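Local coordinates for protein LAO/AO transport system kinase (Escherichia coli, PDB 2P67) that belongs to the MeaB family of P-loop NTPases, built on a parallel beta sheet flanked by helices, at residues A[228-240]-A[254-267]. Sequence-based numbering, arbitrary orientation. Where two conformers were deposited one is given.
Sequences RKYDEWQPRVLTC and AIIDFKTALTASGR
An aromatic cluster of Tyr230, Trp233 and Phe258 joins the edge of the parallel sheet to a covering helix in this P-loop NTPase fold. Strand 236-239, outermost in the sheet, and the turn before it pack on residues 254-264 of helix 248-264, which run nearly antiparallel to the strand at 165°. Phe258 turns its edge to the face of the Trp233 five-membered ring, the planes 85° apart, while its CB lies 3.9 Å from the centroid of the six-membered ring. With CG anti to the backbone N (chi1 -176°), the Trp233 indole is directed at the helix, CZ3 coming 3.4 Å from Phe258 N, and its NE1 is hydrogen-bonded to the backbone O of Asp197. Tyr230 meets Phe258 obliquely; Leu262 CD2 sits over one face of the tyrosine ring, 3.9 Å from its centroid, and Lys229 CG covers the opposite face. Polar pairs flank this core. At the C-terminal end of the helix, where Gly266 closes a Schellman motif, Ser265 OG donates to Glu232 OE2 (2.9 Å) from above the carboxylate plane. At the start of the strand, Arg236, extended from CG to NE, forms a salt bridge, its NH1 reaching the anti lone pair of Asp257 OD2 at 2.8 Å.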
loop_
_atom_site.group_PDB
_atom_site.type_symbol
_atom_site.label_atom_id
_atom_site.label_comp_id
_atom_site.label_asym_id
_atom_site.label_seq_id
_atom_site.Cartn_x
_atom_site.Cartn_y
_atom_site.Cartn_z
ATOM N N ARG A 228 3.257 6.494 14.169
ATOM C CA ARG A 228 4.462 5.664 14.162
ATOM C C ARG A 228 4.274 4.350 13.390
ATOM O O ARG A 228 3.264 3.634 13.555
ATOM C CB ARG A 228 4.920 5.354 15.589
ATOM C CG ARG A 228 5.394 6.588 16.374
ATOM C CD ARG A 228 5.760 6.177 17.797
ATOM N NE ARG A 228 6.203 7.303 18.623
ATOM C CZ ARG A 228 6.743 7.167 19.840
ATOM N NH1 ARG A 228 6.915 5.953 20.363
ATOM N NH2 ARG A 228 7.122 8.246 20.549
ATOM N N LYS A 229 5.258 4.049 12.558
ATOM C CA LYS A 229 5.368 2.738 11.920
ATOM C C LYS A 229 5.401 1.628 13.001
ATOM O O LYS A 229 4.698 0.594 12.885
ATOM C CB LYS A 229 6.636 2.720 11.053
ATOM C CG LYS A 229 7.059 1.314 10.513
ATOM C CD LYS A 229 8.438 1.441 9.817
ATOM C CE LYS A 229 8.943 0.126 9.266
ATOM N NZ LYS A 229 10.387 0.224 8.806
ATOM N N TYR A 230 6.209 1.853 14.037
ATOM C CA TYR A 230 6.252 1.008 15.237
ATOM C C TYR A 230 5.906 1.838 16.478
ATOM O O TYR A 230 6.552 2.863 16.732
ATOM C CB TYR A 230 7.672 0.489 15.449
ATOM C CG TYR A 230 8.243 -0.334 14.321
ATOM C CD1 TYR A 230 7.611 -1.504 13.897
ATOM C CD2 TYR A 230 9.427 0.056 13.686
ATOM C CE1 TYR A 230 8.154 -2.283 12.868
ATOM C CE2 TYR A 230 9.979 -0.706 12.658
ATOM C CZ TYR A 230 9.338 -1.875 12.259
ATOM O OH TYR A 230 9.911 -2.605 11.241
ATOM N N ASP A 231 4.962 1.360 17.294
ATOM C CA ASP A 231 4.591 2.015 18.551
ATOM C C ASP A 231 5.828 2.366 19.396
ATOM O O ASP A 231 5.894 3.404 20.044
ATOM C CB ASP A 231 3.635 1.103 19.347
ATOM C CG ASP A 231 2.453 0.592 18.505
ATOM O OD1 ASP A 231 2.011 1.302 17.573
ATOM O OD2 ASP A 231 1.962 -0.530 18.776
ATOM N N GLU A 232 6.805 1.453 19.386
ATOM C CA GLU A 232 8.030 1.537 20.192
ATOM C C GLU A 232 9.031 2.628 19.782
ATOM O O GLU A 232 9.950 2.911 20.533
ATOM C CB GLU A 232 8.786 0.200 20.112
ATOM C CG GLU A 232 8.072 -1.001 20.706
ATOM C CD GLU A 232 7.107 -1.698 19.750
ATOM O OE1 GLU A 232 6.863 -1.211 18.621
ATOM O OE2 GLU A 232 6.577 -2.761 20.146
ATOM N N TRP A 233 8.871 3.189 18.577
ATOM C CA TRP A 233 9.918 4.031 17.954
ATOM C C TRP A 233 9.398 5.293 17.257
ATOM O O TRP A 233 8.623 5.204 16.299
ATOM C CB TRP A 233 10.727 3.177 16.954
ATOM C CG TRP A 233 11.917 3.869 16.285
ATOM C CD1 TRP A 233 12.001 4.237 14.972
ATOM C CD2 TRP A 233 13.157 4.266 16.892
ATOM N NE1 TRP A 233 13.217 4.835 14.724
ATOM C CE2 TRP A 233 13.940 4.869 15.885
ATOM C CE3 TRP A 233 13.688 4.170 18.194
ATOM C CZ2 TRP A 233 15.235 5.360 16.125
ATOM C CZ3 TRP A 233 14.985 4.661 18.437
ATOM C CH2 TRP A 233 15.744 5.234 17.398
ATOM N N GLN A 234 9.804 6.472 17.745
ATOM C CA GLN A 234 9.622 7.693 16.960
ATOM C C GLN A 234 10.788 7.747 15.971
ATOM O O GLN A 234 11.950 7.770 16.396
ATOM C CB GLN A 234 9.620 8.977 17.823
ATOM C CG GLN A 234 8.968 10.176 17.059
ATOM C CD GLN A 234 7.423 10.081 17.011
ATOM O OE1 GLN A 234 6.768 9.907 18.041
ATOM N NE2 GLN A 234 6.848 10.180 15.818
ATOM N N PRO A 235 10.493 7.735 14.649
ATOM C CA PRO A 235 11.592 7.860 13.673
ATOM C C PRO A 235 12.449 9.100 13.931
ATOM O O PRO A 235 11.920 10.150 14.336
ATOM C CB PRO A 235 10.861 7.987 12.328
ATOM C CG PRO A 235 9.556 7.244 12.548
ATOM C CD PRO A 235 9.186 7.553 13.990
ATOM N N ARG A 236 13.756 8.988 13.704
ATOM C CA ARG A 236 14.681 10.099 13.956
ATOM C C ARG A 236 15.279 10.584 12.661
ATOM O O ARG A 236 15.453 9.801 11.715
ATOM C CB ARG A 236 15.815 9.678 14.889
ATOM C CG ARG A 236 15.348 9.201 16.250
ATOM C CD ARG A 236 16.539 8.842 17.137
ATOM N NE ARG A 236 16.073 8.280 18.399
ATOM C CZ ARG A 236 16.863 7.780 19.341
ATOM N NH1 ARG A 236 18.185 7.829 19.196
ATOM N NH2 ARG A 236 16.323 7.249 20.437
ATOM N N VAL A 237 15.588 11.878 12.617
ATOM C CA VAL A 237 16.181 12.497 11.450
ATOM C C VAL A 237 17.484 13.144 11.912
ATOM O O VAL A 237 17.469 14.047 12.774
ATOM C CB VAL A 237 15.247 13.554 10.810
ATOM C CG1 VAL A 237 15.846 14.092 9.505
ATOM C CG2 VAL A 237 13.857 12.956 10.548
ATOM N N LEU A 238 18.589 12.665 11.348
ATOM C CA LEU A 238 19.922 13.118 11.742
ATOM C C LEU A 238 20.666 13.702 10.546
ATOM O O LEU A 238 20.289 13.472 9.414
ATOM C CB LEU A 238 20.724 11.972 12.370
ATOM C CG LEU A 238 20.113 11.293 13.605
ATOM C CD1 LEU A 238 21.058 10.269 14.203
ATOM C CD2 LEU A 238 19.721 12.321 14.654
ATOM N N THR A 239 21.709 14.483 10.813
ATOM C CA THR A 239 22.563 14.980 9.745
ATOM C C THR A 239 23.995 14.523 10.012
ATOM O O THR A 239 24.371 14.221 11.162
ATOM C CB THR A 239 22.566 16.524 9.650
ATOM O OG1 THR A 239 23.262 17.047 10.791
ATOM C CG2 THR A 239 21.118 17.113 9.548
ATOM N N CYS A 240 24.794 14.487 8.946
ATOM C CA CYS A 240 26.197 14.090 9.057
ATOM C C CYS A 240 27.023 14.711 7.951
ATOM O O CYS A 240 26.484 15.262 6.998
ATOM C CB CYS A 240 26.354 12.560 9.054
ATOM S SG CYS A 240 25.840 11.714 7.540
ATOM N N ALA A 254 21.996 5.833 17.122
ATOM C CA ALA A 254 20.557 5.845 16.904
ATOM C C ALA A 254 20.065 4.463 16.470
ATOM O O ALA A 254 18.996 4.026 16.887
ATOM C CB ALA A 254 20.171 6.901 15.881
ATOM N N ILE A 255 20.837 3.795 15.613
ATOM C CA ILE A 255 20.524 2.424 15.202
ATOM C C ILE A 255 20.493 1.490 16.409
ATOM O O ILE A 255 19.586 0.665 16.528
ATOM C CB ILE A 255 21.489 1.904 14.087
ATOM C CG1 ILE A 255 21.223 2.677 12.785
ATOM C CG2 ILE A 255 21.290 0.374 13.848
ATOM C CD1 ILE A 255 22.353 2.689 11.745
ATOM N N ILE A 256 21.472 1.620 17.297
ATOM C CA ILE A 256 21.485 0.834 18.536
ATOM C C ILE A 256 20.235 1.137 19.388
ATOM O O ILE A 256 19.600 0.222 19.893
ATOM C CB ILE A 256 22.804 1.026 19.328
ATOM C CG1 ILE A 256 23.967 0.416 18.537
ATOM C CG2 ILE A 256 22.696 0.375 20.721
ATOM C CD1 ILE A 256 25.330 0.856 19.019
ATOM N N ASP A 257 19.870 2.417 19.501
ATOM C CA ASP A 257 18.656 2.843 20.210
ATOM C C ASP A 257 17.388 2.205 19.607
ATOM O O ASP A 257 16.493 1.744 20.327
ATOM C CB ASP A 257 18.544 4.382 20.184
ATOM C CG ASP A 257 19.525 5.078 21.138
ATOM O OD1 ASP A 257 20.169 4.403 21.991
ATOM O OD2 ASP A 257 19.662 6.320 21.023
ATOM N N PHE A 258 17.331 2.165 18.277
ATOM C CA PHE A 258 16.251 1.470 17.557
ATOM C C PHE A 258 16.182 -0.015 17.963
ATOM O O PHE A 258 15.107 -0.527 18.300
ATOM C CB PHE A 258 16.455 1.616 16.030
ATOM C CG PHE A 258 15.471 0.811 15.196
ATOM C CD1 PHE A 258 14.264 1.386 14.762
ATOM C CD2 PHE A 258 15.759 -0.521 14.830
ATOM C CE1 PHE A 258 13.335 0.653 13.987
ATOM C CE2 PHE A 258 14.829 -1.267 14.061
ATOM C CZ PHE A 258 13.624 -0.673 13.626
ATOM N N LYS A 259 17.328 -0.694 17.903
ATOM C CA LYS A 259 17.431 -2.120 18.273
ATOM C C LYS A 259 16.965 -2.359 19.703
ATOM O O LYS A 259 16.169 -3.255 19.947
ATOM C CB LYS A 259 18.862 -2.644 18.107
ATOM C CG LYS A 259 18.949 -4.169 18.339
ATOM C CD LYS A 259 20.261 -4.778 17.822
ATOM C CE LYS A 259 20.146 -6.316 17.829
ATOM N NZ LYS A 259 21.305 -7.038 17.208
ATOM N N THR A 260 17.439 -1.530 20.633
ATOM C CA THR A 260 16.963 -1.533 22.030
ATOM C C THR A 260 15.443 -1.385 22.155
ATOM O O THR A 260 14.779 -2.183 22.825
ATOM C CB THR A 260 17.677 -0.402 22.836
ATOM O OG1 THR A 260 19.081 -0.625 22.766
ATOM C CG2 THR A 260 17.241 -0.415 24.301
ATOM N N ALA A 261 14.875 -0.391 21.476
ATOM C CA ALA A 261 13.445 -0.138 21.569
ATOM C C ALA A 261 12.584 -1.289 21.036
ATOM O O ALA A 261 11.539 -1.631 21.617
ATOM C CB ALA A 261 13.103 1.146 20.855
ATOM N N LEU A 262 12.992 -1.865 19.910
ATOM C CA LEU A 262 12.195 -2.923 19.291
ATOM C C LEU A 262 12.396 -4.267 19.975
ATOM O O LEU A 262 11.457 -5.066 20.052
ATOM C CB LEU A 262 12.480 -3.036 17.787
ATOM C CG LEU A 262 11.460 -2.277 16.932
ATOM C CD1 LEU A 262 11.768 -0.779 17.088
ATOM C CD2 LEU A 262 11.542 -2.704 15.477
ATOM N N THR A 263 13.604 -4.518 20.468
ATOM C CA THR A 263 13.855 -5.800 21.162
ATOM C C THR A 263 13.266 -5.860 22.563
ATOM O O THR A 263 12.971 -6.958 23.047
ATOM C CB THR A 263 15.344 -6.237 21.185
ATOM O OG1 THR A 263 16.119 -5.295 21.923
ATOM C CG2 THR A 263 15.895 -6.360 19.753
ATOM N N ALA A 264 13.072 -4.698 23.198
ATOM C CA ALA A 264 12.446 -4.631 24.544
ATOM C C ALA A 264 11.055 -5.276 24.611
ATOM O O ALA A 264 10.686 -5.904 25.614
ATOM C CB ALA A 264 12.404 -3.187 25.054
ATOM N N SER A 265 10.295 -5.157 23.528
ATOM C CA SER A 265 8.941 -5.673 23.470
ATOM C C SER A 265 8.858 -6.984 22.704
ATOM O O SER A 265 7.778 -7.523 22.563
ATOM C CB SER A 265 8.051 -4.656 22.759
ATOM O OG SER A 265 8.571 -4.420 21.459
ATOM N N GLY A 266 9.986 -7.462 22.179
ATOM C CA GLY A 266 9.986 -8.624 21.273
ATOM C C GLY A 266 9.483 -8.313 19.864
ATOM O O GLY A 266 9.179 -9.227 19.092
ATOM N N ARG A 267 9.400 -7.022 19.528
ATOM C CA ARG A 267 8.866 -6.610 18.230
ATOM C C ARG A 267 9.810 -6.941 17.074
ATOM O O ARG A 267 9.341 -7.287 15.995
ATOM C CB ARG A 267 8.473 -5.118 18.225
ATOM C CG ARG A 267 7.963 -4.538 16.881
ATOM C CD ARG A 267 6.738 -5.243 16.266
ATOM N NE ARG A 267 6.140 -4.430 15.200
ATOM C CZ ARG A 267 5.451 -4.889 14.151
ATOM N NH1 ARG A 267 5.253 -6.186 13.965
ATOM N NH2 ARG A 267 4.959 -4.031 13.266
#